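Local coordinates for C2 domain protein (Ramazzottius varieornatus, PDB 7DF2), which binds calcium ions through a C2 domain, a beta-sandwich module found here in a protein specific to tardigrades, at residues Thr38-Ile43 with Ser194-Ser199; Arg124-Arg129 with Tyr186-Ile191. One frame throughout, in Å; residues are numbered along the deposited sequence.

Contact 1: residues Thr38-Ile43 with Ser194-Ser199; sequences TGFFRI and STCRPS
Arg42 and Arg197 bring their guanidinium groups together with NH1 of Arg42 3.5 Å from NE of Arg197, the two planes turned 79° apart and the side chains crossing at about a right angle. Both chains bend at chi3, and NE of Arg42 also lies 3.6 Å from NH2 of Arg197. Both guanidinium groups share one carboxylate, that of Asp117 on strand 107-119, which forms a salt bridge through OD1 with NE of Arg42 and through OD2 with NE of Arg197 and probably makes the close approach of two cations tolerable.

A second polar link runs through water. NH1 of Arg42 gives a hydrogen bond of 2.9 Å to a water lying in the guanidinium plane at its edge, and the water donates in turn to O of Thr195 at 2.6 Å. With CG anti to the backbone N (chi1 177°), the side chain of Arg42 extends across to the 194-199 loop. An alanine here is likely to leave Asp117 without one of its salt bridges and the water beside the carbonyl of Thr195 with a weaker hold.

The apolar part is small: CB of Phe40 packs 4.1 Å from SG of Cys196, and that sulfur sits at the ring's edge, near its plane. Cys196 is fixed by its disulfide to Cys119. The segments bury 230 Å² between them, at the surface of the domain: none of the touching residues is fully buried. Here the loop after the last strand of the C2 beta-sandwich is fastened by the disulfide and the Arg197-Asp117 salt bridge to strand 107-119, alongside strand 41-51.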
# COMPACT_ATOMS: atom_id res chain seq x y z
N THR A 38 16.73 7.28 10.44
CA THR A 38 17.47 6.12 10.92
C THR A 38 17.01 5.79 12.33
O THR A 38 16.37 6.60 13.02
CB THR A 38 18.99 6.37 10.89
OG1 THR A 38 19.36 6.91 9.62
CG2 THR A 38 19.77 5.06 11.09
N GLY A 39 17.33 4.58 12.75
CA GLY A 39 16.94 4.09 14.05
C GLY A 39 16.12 2.84 13.87
O GLY A 39 16.22 2.15 12.86
N PHE A 40 15.30 2.54 14.87
CA PHE A 40 14.44 1.37 14.87
C PHE A 40 13.01 1.87 14.99
O PHE A 40 12.67 2.54 15.97
CB PHE A 40 14.83 0.44 16.03
CG PHE A 40 16.30 0.13 16.07
CD1 PHE A 40 17.18 1.00 16.70
CD2 PHE A 40 16.80 -1.00 15.45
CE1 PHE A 40 18.54 0.74 16.72
CE2 PHE A 40 18.15 -1.28 15.47
CZ PHE A 40 19.03 -0.41 16.10
N PHE A 41 12.21 1.63 13.96
CA PHE A 41 10.86 2.18 14.00
C PHE A 41 9.92 1.27 13.22
O PHE A 41 10.35 0.39 12.46
CB PHE A 41 10.81 3.63 13.47
CG PHE A 41 11.47 3.83 12.13
CD1 PHE A 41 12.85 4.01 12.04
CD2 PHE A 41 10.71 3.86 10.97
CE1 PHE A 41 13.46 4.21 10.80
CE2 PHE A 41 11.32 4.06 9.73
CZ PHE A 41 12.69 4.24 9.65
N ARG A 42 8.63 1.46 13.47
CA ARG A 42 7.58 0.64 12.91
C ARG A 42 6.70 1.54 12.06
O ARG A 42 6.45 2.69 12.43
CB ARG A 42 6.75 -0.02 14.02
CG ARG A 42 5.56 -0.86 13.54
CD ARG A 42 5.18 -1.84 14.66
NE ARG A 42 6.24 -2.80 14.89
CZ ARG A 42 6.40 -3.49 16.02
NH1 ARG A 42 7.41 -4.36 16.13
NH2 ARG A 42 5.56 -3.32 17.02
N ILE A 43 6.27 1.04 10.90
CA ILE A 43 5.37 1.76 10.01
C ILE A 43 4.08 0.97 9.92
O ILE A 43 4.11 -0.23 9.63
CB ILE A 43 5.98 1.93 8.60
CG1 ILE A 43 7.32 2.65 8.68
CG2 ILE A 43 5.01 2.69 7.68
CD1 ILE A 43 8.48 1.72 8.54
N SER A 194 15.08 -4.22 20.59
CA SER A 194 14.81 -5.63 20.89
C SER A 194 13.52 -6.11 20.24
O SER A 194 13.37 -7.31 19.98
CB SER A 194 14.77 -5.85 22.40
OG SER A 194 13.71 -5.13 23.02
N THR A 195 12.58 -5.20 19.97
CA THR A 195 11.27 -5.55 19.43
C THR A 195 11.20 -5.42 17.91
O THR A 195 10.13 -5.63 17.33
CB THR A 195 10.18 -4.67 20.06
OG1 THR A 195 10.29 -3.34 19.54
CG2 THR A 195 10.33 -4.61 21.57
N CYS A 196 12.30 -5.07 17.26
CA CYS A 196 12.28 -4.79 15.83
C CYS A 196 12.29 -6.09 15.04
O CYS A 196 13.13 -6.97 15.27
CB CYS A 196 13.47 -3.90 15.48
SG CYS A 196 13.24 -2.82 14.05
N ARG A 197 11.34 -6.24 14.08
CA ARG A 197 11.21 -7.51 13.38
C ARG A 197 11.97 -7.46 12.06
O ARG A 197 11.79 -6.50 11.29
CB ARG A 197 9.75 -7.84 13.09
CG ARG A 197 8.83 -7.76 14.30
CD ARG A 197 7.38 -7.66 13.84
NE ARG A 197 7.08 -6.36 13.25
CZ ARG A 197 5.99 -6.12 12.52
NH1 ARG A 197 5.14 -7.10 12.29
NH2 ARG A 197 5.77 -4.91 12.02
N PRO A 198 12.82 -8.45 11.76
CA PRO A 198 13.46 -8.50 10.44
C PRO A 198 12.45 -8.73 9.33
O PRO A 198 11.39 -9.33 9.55
CB PRO A 198 14.44 -9.68 10.56
CG PRO A 198 14.57 -9.95 12.04
CD PRO A 198 13.26 -9.55 12.64
N SER A 199 12.79 -8.26 8.14
CA SER A 199 11.90 -8.35 6.99
C SER A 199 12.74 -8.22 5.72
O SER A 199 13.90 -7.80 5.75
CB SER A 199 10.83 -7.26 7.03
OG SER A 199 11.43 -5.98 6.88
O HOH W 1 7.76 -6.50 18.09

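Contact 2: residues Arg124-Arg129 with Tyr186-Ile191; sequences RKIAMR and YRWYNI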
# COMPACT_ATOMS: atom_id res chain seq x y z
N ARG A 124 15.11 7.28 3.28
CA ARG A 124 14.59 8.59 2.93
C ARG A 124 13.16 8.56 2.42
O ARG A 124 12.45 9.55 2.55
CB ARG A 124 15.48 9.26 1.88
CG ARG A 124 16.90 9.50 2.34
CD ARG A 124 17.73 10.19 1.28
NE ARG A 124 19.15 10.14 1.60
CZ ARG A 124 19.78 11.03 2.36
NH1 ARG A 124 21.08 10.91 2.60
NH2 ARG A 124 19.11 12.05 2.89
N LYS A 125 12.73 7.44 1.83
CA LYS A 125 11.40 7.30 1.26
C LYS A 125 10.91 5.88 1.49
O LYS A 125 11.64 4.92 1.24
CB LYS A 125 11.41 7.59 -0.25
CG LYS A 125 11.18 9.04 -0.61
CD LYS A 125 10.57 9.15 -1.99
CE LYS A 125 11.52 8.64 -3.05
NZ LYS A 125 11.09 9.10 -4.39
N ILE A 126 9.67 5.75 1.94
CA ILE A 126 9.02 4.44 2.07
C ILE A 126 7.79 4.45 1.19
O ILE A 126 6.94 5.35 1.30
CB ILE A 126 8.65 4.14 3.53
CG1 ILE A 126 9.91 4.01 4.38
CG2 ILE A 126 7.81 2.87 3.63
CD1 ILE A 126 9.64 3.90 5.86
N ALA A 127 7.68 3.47 0.31
CA ALA A 127 6.59 3.41 -0.66
C ALA A 127 5.48 2.50 -0.13
O ALA A 127 5.69 1.30 0.04
CB ALA A 127 7.09 2.90 -2.01
N MET A 128 4.32 3.08 0.13
CA MET A 128 3.12 2.29 0.34
C MET A 128 2.64 1.81 -1.03
O MET A 128 2.40 2.63 -1.91
CB MET A 128 2.05 3.12 1.04
CG MET A 128 2.44 3.50 2.46
SD MET A 128 1.12 4.40 3.30
CE MET A 128 1.27 6.04 2.60
N ARG A 129 2.57 0.49 -1.22
CA ARG A 129 2.23 -0.10 -2.51
C ARG A 129 0.91 -0.86 -2.38
O ARG A 129 0.73 -1.63 -1.43
CB ARG A 129 3.33 -1.05 -3.00
CG ARG A 129 4.64 -0.37 -3.36
CD ARG A 129 5.57 -1.35 -4.06
NE ARG A 129 6.84 -0.73 -4.40
CZ ARG A 129 7.09 -0.11 -5.54
NH1 ARG A 129 6.15 -0.03 -6.49
NH2 ARG A 129 8.29 0.42 -5.75
N TYR A 186 -1.09 6.45 7.26
CA TYR A 186 0.04 5.77 7.86
C TYR A 186 0.35 6.36 9.22
O TYR A 186 -0.04 7.49 9.54
CB TYR A 186 1.30 5.84 6.97
CG TYR A 186 1.91 7.21 6.89
CD1 TYR A 186 1.48 8.13 5.94
CD2 TYR A 186 2.94 7.59 7.75
CE1 TYR A 186 2.04 9.40 5.86
CE2 TYR A 186 3.50 8.86 7.68
CZ TYR A 186 3.05 9.75 6.73
OH TYR A 186 3.62 11.01 6.65
N ARG A 187 1.02 5.54 10.03
CA ARG A 187 1.64 5.93 11.29
C ARG A 187 3.08 5.42 11.27
O ARG A 187 3.39 4.42 10.62
CB ARG A 187 0.92 5.33 12.52
CG ARG A 187 -0.33 6.05 12.94
CD ARG A 187 -0.73 5.79 14.38
NE ARG A 187 -0.66 4.38 14.75
CZ ARG A 187 -0.55 3.95 16.01
NH1 ARG A 187 -0.48 4.82 17.00
NH2 ARG A 187 -0.49 2.65 16.27
N TRP A 188 3.96 6.10 12.01
CA TRP A 188 5.26 5.49 12.25
C TRP A 188 5.85 6.07 13.52
O TRP A 188 5.59 7.23 13.88
CB TRP A 188 6.23 5.64 11.07
CG TRP A 188 6.51 7.03 10.55
CD1 TRP A 188 5.87 8.20 10.88
CD2 TRP A 188 7.51 7.37 9.60
NE1 TRP A 188 6.42 9.25 10.17
CE2 TRP A 188 7.43 8.76 9.38
CE3 TRP A 188 8.47 6.64 8.90
CZ2 TRP A 188 8.28 9.43 8.50
CZ3 TRP A 188 9.31 7.30 8.02
CH2 TRP A 188 9.21 8.68 7.83
N TYR A 189 6.64 5.25 14.19
CA TYR A 189 7.09 5.56 15.54
C TYR A 189 8.28 4.69 15.89
O TYR A 189 8.40 3.55 15.44
CB TYR A 189 5.97 5.36 16.57
CG TYR A 189 5.20 4.06 16.40
CD1 TYR A 189 4.08 4.00 15.57
CD2 TYR A 189 5.59 2.91 17.07
CE1 TYR A 189 3.38 2.81 15.41
CE2 TYR A 189 4.90 1.73 16.92
CZ TYR A 189 3.79 1.68 16.09
OH TYR A 189 3.12 0.49 15.97
N ASN A 190 9.15 5.25 16.72
CA ASN A 190 10.29 4.50 17.21
C ASN A 190 9.83 3.37 18.12
O ASN A 190 8.84 3.49 18.85
CB ASN A 190 11.25 5.43 17.96
CG ASN A 190 11.79 6.53 17.07
OD1 ASN A 190 12.47 6.25 16.09
ND2 ASN A 190 11.49 7.77 17.41
N ILE A 191 10.56 2.26 18.05
CA ILE A 191 10.31 1.08 18.88
C ILE A 191 11.66 0.65 19.45
O ILE A 191 12.71 0.93 18.85
CB ILE A 191 9.66 -0.05 18.08
CG1 ILE A 191 10.51 -0.40 16.84
CG2 ILE A 191 8.22 0.32 17.72
CD1 ILE A 191 10.10 -1.70 16.13
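Trp188 and Ile126 meet across the sandwich at the indole's CZ3, 4.0 Å from CD1 of Ile126; the methyl comes in obliquely to the ring. One face of the same indole is covered by CE2 of Tyr186, 3.8 Å above the plane and offset toward the rim. NE1 of Trp188 lies in the plane of the Tyr186 ring, at its edge, so the two aromatics of this strand meet face to edge, while NE1 itself is hydrogen-bonded to O of Asn155.

Tyr186 is met from the opposing sheet by Met128, the two side chains crossing at about a right angle. SD of Met128 lies 3.9 Å from CB of Tyr186, and its methyl CE is at the same separation, 3.9 Å, from CD1, oblique to the ring. The bend at chi3 (-77°) turns that methyl toward the ring while the sulfur stays over CB.

Alternate residues do the touching on both strands, Ile126 and Met128 on one and Tyr186 and Trp188 on the other, as expected where extended strands turn one face inward. Ile43 and Met45 of strand 41-51 and Ile150 of strand 139-150 pack around them. All four touching side chains are buried, and no hydrogen bond links the segments: the 132 Å² between them is closed by van der Waals contact, so the two sheets are held here by hydrophobic packing.

From the N terminus, the chain enters contact 1 at Thr38-Ile43, passes through Arg124-Arg129 and Tyr186-Ile191, and returns to contact 1 at Ser194-Ser199. Contact 1 thus closes a loop of 150 intervening residues, and contact 2, with 56 between its segments, is nested inside it. Their centres lie 11 Å apart. Strands 41-51 and 181-190 are antiparallel neighbours in the four-stranded sheet, and probable backbone hydrogen bonds join the contacts directly: Arg42 N to Tyr189 O at 2.9 Å and Ile191 N to Phe40 O at 3.0 Å. Contact 2 bridges the two sheets, whereas contact 1 ties the C-terminal loop to one sheet's end.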